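Local coordinates for acetyl-CoA C-acetyltransferase (Syntrophomonas wolfei subsp. wolfei, PDB 7N7Z), which probably catalyses the reversible condensation of two acetyl-CoA molecules into acetoacetyl-CoA with release of coenzyme A, at residues Gly357-Val360 with Gly361-Gly364; Ala118-Met122 with Ser123-Tyr127; Ala45-Asp48 with Pro49-Asp53; Val191-Asp195 with Glu196-Asp200; Ala307-Tyr311 with Glu312-Tyr316. One frame throughout, in Å; residues are numbered along the deposited sequence.

Interaction 1: Gly357-Val360 with Gly361-Gly364; sequences GHPV and GATG
In the glycine-histidine-proline loop of the thiolase family, H358 and P359 are tied to T363 in the first turn of the helix that follows. H358 is predicted to act as a proton acceptor in the active site. With CG anti to the backbone N (chi1 -177°), the imidazole swings across T363, the two side chains meeting at about a right angle. Its ND1 donates to T363 OG1 over 2.8 Å, a bond bent at the hydrogen and tilted somewhat from the ring plane, while T363 CB lies at the ring edge, 3.4 Å from ND1. The same hydroxyl gives its hydrogen to P359 O, a short bond with OG1 and O 2.5 Å apart that comes from above the carbonyl plane. T363 N also reaches P359 O, at 2.8 Å, so that this oxygen accepts from both OG1 and N of T363, with a weak third bond from A362 N. T363 is thus a second-shell residue that probably helps to fix the rotation of the histidine ring. V360 CA lies over one face of the imidazole, 3.8 Å above its plane and displaced toward the rim. All of it is buried near the middle of the chain, where the loop after helix 353-356 runs into the first turn of helix 360-378. The side chain of H358 meets C92, S251 and N320 from loops, its backbone N bonds N254 OD1 at the start of strand 254-264, and T363 also rests on N320.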
loop_
_atom_site.group_PDB
_atom_site.type_symbol
_atom_site.label_atom_id
_atom_site.label_comp_id
_atom_site.label_asym_id
_atom_site.label_seq_id
_atom_site.Cartn_x
_atom_site.Cartn_y
_atom_site.Cartn_z
ATOM N N GLY B 357 -25.763 -17.805 -0.910
ATOM C CA GLY B 357 -24.433 -17.277 -0.681
ATOM C C GLY B 357 -23.718 -18.008 0.443
ATOM O O GLY B 357 -24.293 -18.808 1.180
ATOM N N HIS B 358 -22.429 -17.705 0.563
ATOM C CA HIS B 358 -21.550 -18.393 1.506
ATOM C C HIS B 358 -20.673 -17.388 2.232
ATOM O O HIS B 358 -19.497 -17.206 1.898
ATOM C CB HIS B 358 -20.694 -19.437 0.785
ATOM C CG HIS B 358 -19.818 -20.236 1.698
ATOM N ND1 HIS B 358 -20.163 -20.522 3.002
ATOM C CD2 HIS B 358 -18.608 -20.811 1.496
ATOM C CE1 HIS B 358 -19.207 -21.240 3.562
ATOM N NE2 HIS B 358 -18.251 -21.428 2.670
ATOM N N PRO B 359 -21.212 -16.714 3.240
ATOM C CA PRO B 359 -20.341 -15.954 4.144
ATOM C C PRO B 359 -19.541 -16.924 4.990
ATOM O O PRO B 359 -20.097 -17.540 5.903
ATOM C CB PRO B 359 -21.316 -15.125 4.982
ATOM C CG PRO B 359 -22.611 -15.881 4.927
ATOM C CD PRO B 359 -22.635 -16.628 3.618
ATOM N N VAL B 360 -18.246 -17.064 4.704
ATOM C CA VAL B 360 -17.483 -18.204 5.210
ATOM C C VAL B 360 -17.579 -18.299 6.728
ATOM O O VAL B 360 -17.941 -19.345 7.277
ATOM C CB VAL B 360 -16.019 -18.111 4.743
ATOM C CG1 VAL B 360 -15.245 -19.357 5.147
ATOM C CG2 VAL B 360 -15.951 -17.912 3.234
ATOM N N GLY B 361 -17.231 -17.219 7.428
ATOM C CA GLY B 361 -17.172 -17.276 8.878
ATOM C C GLY B 361 -18.521 -17.461 9.542
ATOM O O GLY B 361 -18.608 -18.059 10.620
ATOM N N ALA B 362 -19.585 -16.950 8.925
ATOM C CA ALA B 362 -20.919 -17.036 9.504
ATOM C C ALA B 362 -21.659 -18.309 9.124
ATOM O O ALA B 362 -22.570 -18.721 9.852
ATOM C CB ALA B 362 -21.759 -15.827 9.073
ATOM N N THR B 363 -21.281 -18.950 8.015
ATOM C CA THR B 363 -22.097 -20.029 7.467
ATOM C C THR B 363 -22.197 -21.204 8.429
ATOM O O THR B 363 -23.261 -21.824 8.554
ATOM C CB THR B 363 -21.521 -20.490 6.129
ATOM O OG1 THR B 363 -21.617 -19.427 5.172
ATOM C CG2 THR B 363 -22.278 -21.706 5.614
ATOM N N GLY B 364 -21.098 -21.538 9.107
ATOM C CA GLY B 364 -21.115 -22.681 10.006
ATOM C C GLY B 364 -22.256 -22.627 11.002
ATOM O O GLY B 364 -22.858 -23.654 11.327
#

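Interaction 2: Ala118-Met122 with Ser123-Tyr127; sequences AVESM and SNIPY
The amide nitrogen ND2 of N124 is gripped twice, by S121 OG and by the backbone oxygen of A26. The bond to S121 OG spans 3.2 Å, is close to straight, and lies in the plane of the amide. Two torsions help to bring the groups together: S121 holds OG anti to its backbone N (chi1 169°), and N124 turns CG to the side of its own N (chi1 -74°). In the backbone, N124 N donates to S121 O at 3.0 Å. This bond closes a single 3-10 turn through M122 and S123, with which the chain leaves strand 113-121 of the central sheet and heads for the short strand at 127-129. The side chain of M122 comes within about 6 Å of that of H358, a predicted active-site proton acceptor. Across the turn I125 folds back, its CD1 packing 3.5 Å from M122 CA and 3.9 Å from M122 CB. The same methyl comes within 4.2 Å of E120 OE2, whose carboxylate is occupied by the backbone N atoms of C60 and L61. Farther along, I125 O accepts from R133 NE of the second subunit, and Y127 extends a ladder into a strand of that chain.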
loop_
_atom_site.group_PDB
_atom_site.type_symbol
_atom_site.label_atom_id
_atom_site.label_comp_id
_atom_site.label_asym_id
_atom_site.label_seq_id
_atom_site.Cartn_x
_atom_site.Cartn_y
_atom_site.Cartn_z
ATOM N N ALA B 118 -21.030 -15.600 14.851
ATOM C CA ALA B 118 -20.372 -16.055 13.632
ATOM C C ALA B 118 -20.622 -15.009 12.559
ATOM O O ALA B 118 -21.779 -14.714 12.244
ATOM C CB ALA B 118 -20.897 -17.425 13.196
ATOM N N VAL B 119 -19.551 -14.441 12.006
ATOM C CA VAL B 119 -19.680 -13.290 11.124
ATOM C C VAL B 119 -18.609 -13.346 10.047
ATOM O O VAL B 119 -17.501 -13.848 10.263
ATOM C CB VAL B 119 -19.587 -11.962 11.911
ATOM C CG1 VAL B 119 -18.207 -11.808 12.542
ATOM C CG2 VAL B 119 -19.894 -10.786 10.996
ATOM N N GLU B 120 -18.955 -12.817 8.876
ATOM C CA GLU B 120 -17.989 -12.600 7.805
ATOM C C GLU B 120 -18.503 -11.450 6.953
ATOM O O GLU B 120 -19.549 -11.576 6.310
ATOM C CB GLU B 120 -17.791 -13.856 6.964
ATOM C CG GLU B 120 -16.471 -13.879 6.204
ATOM C CD GLU B 120 -15.272 -13.893 7.127
ATOM O OE1 GLU B 120 -15.172 -14.827 7.948
ATOM O OE2 GLU B 120 -14.434 -12.971 7.038
ATOM N N SER B 121 -17.782 -10.333 6.959
ATOM C CA SER B 121 -18.071 -9.194 6.094
ATOM C C SER B 121 -17.005 -9.194 5.004
ATOM O O SER B 121 -16.019 -8.456 5.064
ATOM C CB SER B 121 -18.090 -7.886 6.883
ATOM O OG SER B 121 -18.111 -6.767 6.012
ATOM N N MET B 122 -17.204 -10.051 3.998
ATOM C CA MET B 122 -16.202 -10.211 2.952
ATOM C C MET B 122 -16.081 -8.967 2.084
ATOM O O MET B 122 -15.042 -8.772 1.444
ATOM C CB MET B 122 -16.522 -11.434 2.081
ATOM C CG MET B 122 -17.148 -12.604 2.840
ATOM S SD MET B 122 -17.596 -14.018 1.810
ATOM C CE MET B 122 -16.005 -14.510 1.156
ATOM N N SER B 123 -17.110 -8.118 2.060
ATOM C CA SER B 123 -17.018 -6.854 1.344
ATOM C C SER B 123 -16.002 -5.908 1.969
ATOM O O SER B 123 -15.507 -5.009 1.281
ATOM C CB SER B 123 -18.388 -6.174 1.304
ATOM O OG SER B 123 -19.373 -7.029 0.751
ATOM N N ASN B 124 -15.680 -6.089 3.253
ATOM C CA ASN B 124 -14.785 -5.188 3.971
ATOM C C ASN B 124 -13.505 -5.881 4.429
ATOM O O ASN B 124 -12.847 -5.409 5.362
ATOM C CB ASN B 124 -15.508 -4.571 5.171
ATOM C CG ASN B 124 -16.512 -3.511 4.762
ATOM O OD1 ASN B 124 -16.138 -2.407 4.360
ATOM N ND2 ASN B 124 -17.795 -3.841 4.860
ATOM N N ILE B 125 -13.136 -6.988 3.797
ATOM C CA ILE B 125 -11.824 -7.587 4.074
ATOM C C ILE B 125 -10.743 -6.686 3.487
ATOM O O ILE B 125 -10.830 -6.308 2.305
ATOM C CB ILE B 125 -11.747 -8.999 3.488
ATOM C CG1 ILE B 125 -12.713 -9.934 4.223
ATOM C CG2 ILE B 125 -10.328 -9.541 3.586
ATOM C CD1 ILE B 125 -12.927 -11.267 3.529
ATOM N N PRO B 126 -9.726 -6.300 4.253
ATOM C CA PRO B 126 -8.707 -5.391 3.717
ATOM C C PRO B 126 -7.764 -6.107 2.762
ATOM O O PRO B 126 -7.826 -7.322 2.553
ATOM C CB PRO B 126 -7.970 -4.899 4.967
ATOM C CG PRO B 126 -8.164 -5.985 5.974
ATOM C CD PRO B 126 -9.489 -6.624 5.673
ATOM N N TYR B 127 -6.891 -5.311 2.155
ATOM C CA TYR B 127 -5.738 -5.805 1.419
ATOM C C TYR B 127 -4.507 -5.711 2.313
ATOM O O TYR B 127 -4.448 -4.885 3.227
ATOM C CB TYR B 127 -5.521 -5.005 0.132
ATOM C CG TYR B 127 -6.330 -5.496 -1.050
ATOM C CD1 TYR B 127 -7.716 -5.571 -0.991
ATOM C CD2 TYR B 127 -5.705 -5.884 -2.227
ATOM C CE1 TYR B 127 -8.454 -6.019 -2.074
ATOM C CE2 TYR B 127 -6.432 -6.333 -3.314
ATOM C CZ TYR B 127 -7.803 -6.399 -3.233
ATOM O OH TYR B 127 -8.524 -6.848 -4.318
#

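Interaction 3: Ala45-Asp48 with Pro49-Asp53; sequences AGVD and PGIID
V47 meets two isoleucines that approach it differently: I51 crosses it at a slant, whereas I52 comes in at about a right angle. Each valine methyl has its own partner, CG2 lying 3.9 Å from I51 CD1 and CG1 lying 4.2 Å from I52 CD1. I51 holds CG1 between its backbone N and carbonyl carbon (chi1 70°), a choice that sets this branch over the turn, 3.3 Å from D48 O. CG2 of I51 lies 3.8 Å from D48 OD2. D48 in turn swings its CG to the far side from its own N (chi1 168°), and the carboxylate curls forward over the start of the 3-10 segment 49-51. Its OD1 accepts from G50 N at 3.2 Å, an almost straight bond that reaches the oxygen from above the carboxylate plane and makes an Asx turn. D48 O is used as well, taking I51 N at 3.2 Å. Side chain and backbone of one aspartate therefore hold successive peptide N-H groups, with P49 fixing the bend between D48 and the first of them. D48 is exposed, whereas V47 and I52 are buried. The loop follows helix 30-45, which a Schellman motif at G46 ends, and leads into strand 54-58. Within this connection V47, P49 and I52 rest on I42 of that helix, and V47, I51 and I52 meet I113 at the start of strand 113-121.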
loop_
_atom_site.group_PDB
_atom_site.type_symbol
_atom_site.label_atom_id
_atom_site.label_comp_id
_atom_site.label_asym_id
_atom_site.label_seq_id
_atom_site.Cartn_x
_atom_site.Cartn_y
_atom_site.Cartn_z
ATOM N N ALA B 45 -33.834 -15.044 23.309
ATOM C CA ALA B 45 -33.683 -15.984 24.413
ATOM C C ALA B 45 -34.339 -15.464 25.684
ATOM O O ALA B 45 -34.759 -16.260 26.532
ATOM C CB ALA B 45 -32.200 -16.264 24.661
ATOM N N GLY B 46 -34.443 -14.147 25.834
ATOM C CA GLY B 46 -34.969 -13.577 27.056
ATOM C C GLY B 46 -34.004 -13.626 28.216
ATOM O O GLY B 46 -34.436 -13.676 29.372
ATOM N N VAL B 47 -32.702 -13.616 27.940
ATOM C CA VAL B 47 -31.671 -13.691 28.968
ATOM C C VAL B 47 -31.078 -12.307 29.172
ATOM O O VAL B 47 -30.887 -11.551 28.212
ATOM C CB VAL B 47 -30.576 -14.704 28.582
ATOM C CG1 VAL B 47 -29.701 -14.145 27.465
ATOM C CG2 VAL B 47 -29.732 -15.059 29.796
ATOM N N ASP B 48 -30.785 -11.974 30.420
ATOM C CA ASP B 48 -30.079 -10.734 30.717
ATOM C C ASP B 48 -28.640 -10.857 30.233
ATOM O O ASP B 48 -27.932 -11.775 30.665
ATOM C CB ASP B 48 -30.115 -10.442 32.213
ATOM C CG ASP B 48 -29.163 -9.332 32.615
ATOM O OD1 ASP B 48 -28.995 -8.376 31.828
ATOM O OD2 ASP B 48 -28.584 -9.412 33.719
ATOM N N PRO B 49 -28.165 -9.986 29.339
ATOM C CA PRO B 49 -26.779 -10.121 28.863
ATOM C C PRO B 49 -25.744 -10.039 29.973
ATOM O O PRO B 49 -24.615 -10.503 29.777
ATOM C CB PRO B 49 -26.625 -8.961 27.867
ATOM C CG PRO B 49 -27.753 -8.023 28.167
ATOM C CD PRO B 49 -28.869 -8.872 28.678
ATOM N N GLY B 50 -26.092 -9.479 31.131
ATOM C CA GLY B 50 -25.133 -9.302 32.206
ATOM C C GLY B 50 -24.689 -10.583 32.884
ATOM O O GLY B 50 -23.722 -10.545 33.652
ATOM N N ILE B 51 -25.363 -11.704 32.629
ATOM C CA ILE B 51 -25.027 -12.976 33.256
ATOM C C ILE B 51 -24.433 -13.972 32.275
ATOM O O ILE B 51 -24.079 -15.088 32.682
ATOM C CB ILE B 51 -26.250 -13.593 33.963
ATOM C CG1 ILE B 51 -27.280 -14.071 32.937
ATOM C CG2 ILE B 51 -26.867 -12.584 34.921
ATOM C CD1 ILE B 51 -28.620 -14.444 33.535
ATOM N N ILE B 52 -24.313 -13.613 30.997
ATOM C CA ILE B 52 -23.696 -14.508 30.026
ATOM C C ILE B 52 -22.230 -14.698 30.391
ATOM O O ILE B 52 -21.516 -13.733 30.690
ATOM C CB ILE B 52 -23.865 -13.955 28.602
ATOM C CG1 ILE B 52 -25.347 -13.970 28.212
ATOM C CG2 ILE B 52 -23.032 -14.763 27.611
ATOM C CD1 ILE B 52 -25.649 -13.340 26.860
ATOM N N ASP B 53 -21.772 -15.953 30.367
ATOM C CA ASP B 53 -20.462 -16.276 30.920
ATOM C C ASP B 53 -19.325 -15.998 29.945
ATOM O O ASP B 53 -18.195 -15.747 30.379
ATOM C CB ASP B 53 -20.423 -17.745 31.344
ATOM C CG ASP B 53 -21.297 -18.025 32.548
ATOM O OD1 ASP B 53 -21.223 -17.251 33.525
ATOM O OD2 ASP B 53 -22.059 -19.016 32.516
#

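Interaction 4: Val191-Asp195 with Glu196-Asp200; sequences VKAVD and EGIFD
F199 carries its ring opposite the carbonyl carbon (chi1 -60°), and this brings the ring back against A193 and V194 in the last turn of helix 176-196. CE2 lies 3.6 Å from A193 CB, in an oblique approach, while V194 CG2 sits at the ring edge in its plane, 4.0 Å from CE2. I198 packs on A193 as well, CB to CB at 3.9 Å, so the small alanine methyl is met by both I198 and F199. The backbone supplies the frame for this packing. G197, with positive phi, ends the helix in a Schellman motif: I198 N donates to A193 O at 3.0 Å, and G197 N to V194 O at 3.1 Å. A type I turn from G197 to D200 then carries the chain onward. N350 touches A193, I198 and F199 from a loop, and I198 also reaches E374 and R377 of helix 360-378. On the exposed side K192, its chain leaving CB trans to the main-chain nitrogen (chi1 -170°), runs obliquely past E196, its CG 3.4 Å from E196 OE2. Both residues also touch a crystal neighbour, so their outer ends may owe something to the lattice. K192 NZ stays 5.1 Å from E196 OE1, too far for a salt bridge, though the opposite charges may attract weakly. D195 OD1 instead has a salt bridge to R225, which probably offsets the unfavourable placing of an acid beside the carbonyl end of a helix.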
loop_
_atom_site.group_PDB
_atom_site.type_symbol
_atom_site.label_atom_id
_atom_site.label_comp_id
_atom_site.label_asym_id
_atom_site.label_seq_id
_atom_site.Cartn_x
_atom_site.Cartn_y
_atom_site.Cartn_z
ATOM N N VAL B 191 -34.962 -18.186 -4.165
ATOM C CA VAL B 191 -35.909 -17.158 -4.589
ATOM C C VAL B 191 -37.276 -17.421 -3.972
ATOM O O VAL B 191 -37.905 -16.525 -3.396
ATOM C CB VAL B 191 -35.990 -17.105 -6.126
ATOM C CG1 VAL B 191 -37.211 -16.310 -6.573
ATOM C CG2 VAL B 191 -34.722 -16.507 -6.705
ATOM N N LYS B 192 -37.751 -18.664 -4.080
ATOM C CA LYS B 192 -39.057 -19.027 -3.544
ATOM C C LYS B 192 -39.176 -18.641 -2.073
ATOM O O LYS B 192 -40.077 -17.889 -1.682
ATOM C CB LYS B 192 -39.284 -20.531 -3.727
ATOM C CG LYS B 192 -40.698 -21.000 -3.429
ATOM C CD LYS B 192 -40.923 -22.418 -3.948
ATOM C CE LYS B 192 -42.014 -23.150 -3.173
ATOM N NZ LYS B 192 -41.635 -24.561 -2.868
ATOM N N ALA B 193 -38.261 -19.144 -1.243
ATOM C CA ALA B 193 -38.359 -18.918 0.195
ATOM C C ALA B 193 -38.162 -17.453 0.561
ATOM O O ALA B 193 -38.782 -16.968 1.514
ATOM C CB ALA B 193 -37.335 -19.780 0.928
ATOM N N VAL B 194 -37.302 -16.739 -0.165
ATOM C CA VAL B 194 -37.067 -15.331 0.141
ATOM C C VAL B 194 -38.352 -14.533 -0.035
ATOM O O VAL B 194 -38.802 -13.832 0.880
ATOM C CB VAL B 194 -35.932 -14.773 -0.738
ATOM C CG1 VAL B 194 -35.980 -13.252 -0.773
ATOM C CG2 VAL B 194 -34.584 -15.257 -0.234
ATOM N N ASP B 195 -38.965 -14.631 -1.215
ATOM C CA ASP B 195 -40.149 -13.828 -1.498
ATOM C C ASP B 195 -41.333 -14.249 -0.638
ATOM O O ASP B 195 -42.176 -13.412 -0.297
ATOM C CB ASP B 195 -40.504 -13.928 -2.980
ATOM C CG ASP B 195 -39.363 -13.500 -3.882
ATOM O OD1 ASP B 195 -38.723 -12.468 -3.586
ATOM O OD2 ASP B 195 -39.105 -14.196 -4.887
ATOM N N GLU B 196 -41.417 -15.529 -0.277
ATOM C CA GLU B 196 -42.521 -16.013 0.542
ATOM C C GLU B 196 -42.333 -15.718 2.024
ATOM O O GLU B 196 -43.255 -15.970 2.808
ATOM C CB GLU B 196 -42.702 -17.519 0.337
ATOM C CG GLU B 196 -43.166 -17.894 -1.064
ATOM C CD GLU B 196 -43.170 -19.393 -1.302
ATOM O OE1 GLU B 196 -42.633 -20.134 -0.450
ATOM O OE2 GLU B 196 -43.715 -19.829 -2.338
ATOM N N GLY B 197 -41.175 -15.197 2.427
ATOM C CA GLY B 197 -40.956 -14.833 3.811
ATOM C C GLY B 197 -40.607 -15.981 4.727
ATOM O O GLY B 197 -40.809 -15.872 5.940
ATOM N N ILE B 198 -40.079 -17.081 4.188
ATOM C CA ILE B 198 -39.745 -18.224 5.032
ATOM C C ILE B 198 -38.605 -17.884 5.984
ATOM O O ILE B 198 -38.500 -18.470 7.069
ATOM C CB ILE B 198 -39.412 -19.447 4.154
ATOM C CG1 ILE B 198 -40.689 -19.948 3.466
ATOM C CG2 ILE B 198 -38.745 -20.543 4.988
ATOM C CD1 ILE B 198 -40.558 -21.296 2.780
ATOM N N PHE B 199 -37.739 -16.946 5.608
ATOM C CA PHE B 199 -36.603 -16.557 6.434
ATOM C C PHE B 199 -36.907 -15.384 7.357
ATOM O O PHE B 199 -36.005 -14.920 8.061
ATOM C CB PHE B 199 -35.404 -16.195 5.548
ATOM C CG PHE B 199 -34.944 -17.315 4.657
ATOM C CD1 PHE B 199 -34.558 -18.532 5.192
ATOM C CD2 PHE B 199 -34.889 -17.144 3.285
ATOM C CE1 PHE B 199 -34.131 -19.561 4.375
ATOM C CE2 PHE B 199 -34.462 -18.169 2.461
ATOM C CZ PHE B 199 -34.082 -19.379 3.008
ATOM N N ASP B 200 -38.149 -14.896 7.378
ATOM C CA ASP B 200 -38.456 -13.695 8.150
ATOM C C ASP B 200 -38.283 -13.929 9.646
ATOM O O ASP B 200 -37.851 -13.027 10.374
ATOM C CB ASP B 200 -39.877 -13.227 7.841
ATOM C CG ASP B 200 -39.984 -12.538 6.493
ATOM O OD1 ASP B 200 -38.940 -12.363 5.828
ATOM O OD2 ASP B 200 -41.110 -12.173 6.097
#

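Interaction 5: Ala307-Tyr311 with Glu312-Tyr316; sequences AGWKY and EDVDY
W309 packs on V314 just beyond G308, whose Schellman motif ends helix 296-307, in a helix-to-strand connection that leads to strand 316-319. The indole edge is what touches, with CE3 lying 3.9 Å from V314 CG2 and the two side chains crossing at about a right angle. L304 and L398 complete this apolar corner, and K382 makes a cation-pi contact with the indole. K310 comes next and is held through its backbone. Its N donates to D313 OD2 over 2.8 Å in a nearly straight bond from above the carboxylate plane, and D313 N answers with a bond of equal length to K310 O. D313 is thus tied to one residue from both its side chain and its backbone, an exchange across the start of the 3-10 turn. The side chain of K310 lies alongside that of E312, pointing the same way, and the carboxylate reaches it through two bends of E312, at chi1 (53°) and again at chi2 (-86°). There E312 OE2 meets K310 CB at 3.2 Å, although K310 NZ remains 5.7 Å from OE2, so no ion pair forms. Y311 closes the segment and is buried, its side chain against M300 and L304 of helix 296-307, where OH bonds D343 N and the ring meets that of W317 at a small angle. Y311 O accepts from V314 N at 3.1 Å. A water also donates to this oxygen and to V314 O, and it sits over the centre of one face of the Y311 ring.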
loop_
_atom_site.group_PDB
_atom_site.type_symbol
_atom_site.label_atom_id
_atom_site.label_comp_id
_atom_site.label_asym_id
_atom_site.label_seq_id
_atom_site.Cartn_x
_atom_site.Cartn_y
_atom_site.Cartn_z
ATOM N N ALA B 307 -23.652 -40.334 18.099
ATOM C CA ALA B 307 -24.942 -40.110 18.736
ATOM C C ALA B 307 -25.854 -41.329 18.709
ATOM O O ALA B 307 -26.867 -41.337 19.418
ATOM C CB ALA B 307 -25.660 -38.930 18.067
ATOM N N GLY B 308 -25.528 -42.351 17.920
ATOM C CA GLY B 308 -26.380 -43.519 17.833
ATOM C C GLY B 308 -27.558 -43.372 16.901
ATOM O O GLY B 308 -28.492 -44.176 16.969
ATOM N N TRP B 309 -27.546 -42.365 16.034
ATOM C CA TRP B 309 -28.618 -42.151 15.077
ATOM C C TRP B 309 -28.297 -42.824 13.747
ATOM O O TRP B 309 -27.137 -43.067 13.405
ATOM C CB TRP B 309 -28.841 -40.657 14.832
ATOM C CG TRP B 309 -29.515 -39.923 15.943
ATOM C CD1 TRP B 309 -29.773 -40.382 17.201
ATOM C CD2 TRP B 309 -30.020 -38.582 15.893
ATOM N NE1 TRP B 309 -30.407 -39.410 17.939
ATOM C CE2 TRP B 309 -30.570 -38.296 17.157
ATOM C CE3 TRP B 309 -30.059 -37.598 14.900
ATOM C CZ2 TRP B 309 -31.153 -37.066 17.455
ATOM C CZ3 TRP B 309 -30.637 -36.379 15.197
ATOM C CH2 TRP B 309 -31.177 -36.124 16.463
ATOM N N LYS B 310 -29.350 -43.121 12.996
ATOM C CA LYS B 310 -29.239 -43.473 11.589
ATOM C C LYS B 310 -29.597 -42.254 10.749
ATOM O O LYS B 310 -30.338 -41.372 11.191
ATOM C CB LYS B 310 -30.153 -44.647 11.230
ATOM C CG LYS B 310 -29.850 -45.948 11.971
ATOM C CD LYS B 310 -28.365 -46.307 11.955
ATOM C CE LYS B 310 -27.797 -46.371 10.541
ATOM N NZ LYS B 310 -26.330 -46.641 10.543
ATOM N N TYR B 311 -29.053 -42.205 9.532
ATOM C CA TYR B 311 -29.297 -41.055 8.667
ATOM C C TYR B 311 -30.790 -40.781 8.525
ATOM O O TYR B 311 -31.242 -39.636 8.648
ATOM C CB TYR B 311 -28.668 -41.286 7.292
ATOM C CG TYR B 311 -29.039 -40.217 6.294
ATOM C CD1 TYR B 311 -28.438 -38.967 6.333
ATOM C CD2 TYR B 311 -30.004 -40.451 5.323
ATOM C CE1 TYR B 311 -28.778 -37.983 5.430
ATOM C CE2 TYR B 311 -30.350 -39.473 4.413
ATOM C CZ TYR B 311 -29.734 -38.241 4.472
ATOM O OH TYR B 311 -30.077 -37.261 3.570
ATOM N N GLU B 312 -31.573 -41.832 8.271
ATOM C CA GLU B 312 -33.011 -41.685 8.080
ATOM C C GLU B 312 -33.728 -41.175 9.324
ATOM O O GLU B 312 -34.912 -40.830 9.234
ATOM C CB GLU B 312 -33.625 -43.023 7.650
ATOM C CG GLU B 312 -33.292 -44.208 8.556
ATOM C CD GLU B 312 -31.973 -44.875 8.203
ATOM O OE1 GLU B 312 -31.207 -44.297 7.402
ATOM O OE2 GLU B 312 -31.701 -45.974 8.731
ATOM N N ASP B 313 -33.054 -41.119 10.475
ATOM C CA ASP B 313 -33.687 -40.597 11.681
ATOM C C ASP B 313 -33.789 -39.076 11.661
ATOM O O ASP B 313 -34.686 -38.512 12.299
ATOM C CB ASP B 313 -32.909 -41.040 12.923
ATOM C CG ASP B 313 -32.975 -42.538 13.150
ATOM O OD1 ASP B 313 -33.935 -43.175 12.667
ATOM O OD2 ASP B 313 -32.067 -43.079 13.817
ATOM N N VAL B 314 -32.892 -38.401 10.944
ATOM C CA VAL B 314 -32.885 -36.944 10.929
ATOM C C VAL B 314 -34.062 -36.441 10.105
ATOM O O VAL B 314 -34.268 -36.866 8.961
ATOM C CB VAL B 314 -31.551 -36.420 10.377
ATOM C CG1 VAL B 314 -31.443 -34.916 10.576
ATOM C CG2 VAL B 314 -30.388 -37.141 11.044
ATOM N N ASP B 315 -34.840 -35.524 10.686
ATOM C CA ASP B 315 -36.029 -35.021 10.009
ATOM C C ASP B 315 -35.692 -33.994 8.936
ATOM O O ASP B 315 -36.432 -33.867 7.955
ATOM C CB ASP B 315 -36.995 -34.406 11.024
ATOM C CG ASP B 315 -37.575 -35.433 11.982
ATOM O OD1 ASP B 315 -37.694 -36.616 11.596
ATOM O OD2 ASP B 315 -37.915 -35.054 13.124
ATOM N N TYR B 316 -34.596 -33.255 9.096
ATOM C CA TYR B 316 -34.218 -32.251 8.111
ATOM C C TYR B 316 -32.721 -31.997 8.209
ATOM O O TYR B 316 -32.153 -32.022 9.305
ATOM C CB TYR B 316 -34.996 -30.946 8.319
ATOM C CG TYR B 316 -34.611 -29.852 7.350
ATOM C CD1 TYR B 316 -34.938 -29.944 6.005
ATOM C CD2 TYR B 316 -33.919 -28.729 7.780
ATOM C CE1 TYR B 316 -34.586 -28.949 5.113
ATOM C CE2 TYR B 316 -33.564 -27.727 6.896
ATOM C CZ TYR B 316 -33.900 -27.843 5.564
ATOM O OH TYR B 316 -33.550 -26.848 4.679
HETATM O O HOH W 1 -32.403 -38.235 6.964
#

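How the interactions relate
Along the chain the order is interaction 3, 2, 4, 5 and 1, the first three in the N-terminal thiolase domain and the last two in the C-terminal one. Only interactions 1 and 2 touch, their centres 11 Å apart: A118 and E120 of strand 113-121 touch G361 and A362, and M122, just beyond, meets H358, so both domains contribute to the surroundings of the predicted active site. Interactions 3 and 5 are peripheral helix-to-strand turns, with centres 32 Å apart. Interaction 4 lies about 7 Å from interaction 5 at the nearest atoms, and both reach E374 of helix 360-378, the helix that interaction 1 begins.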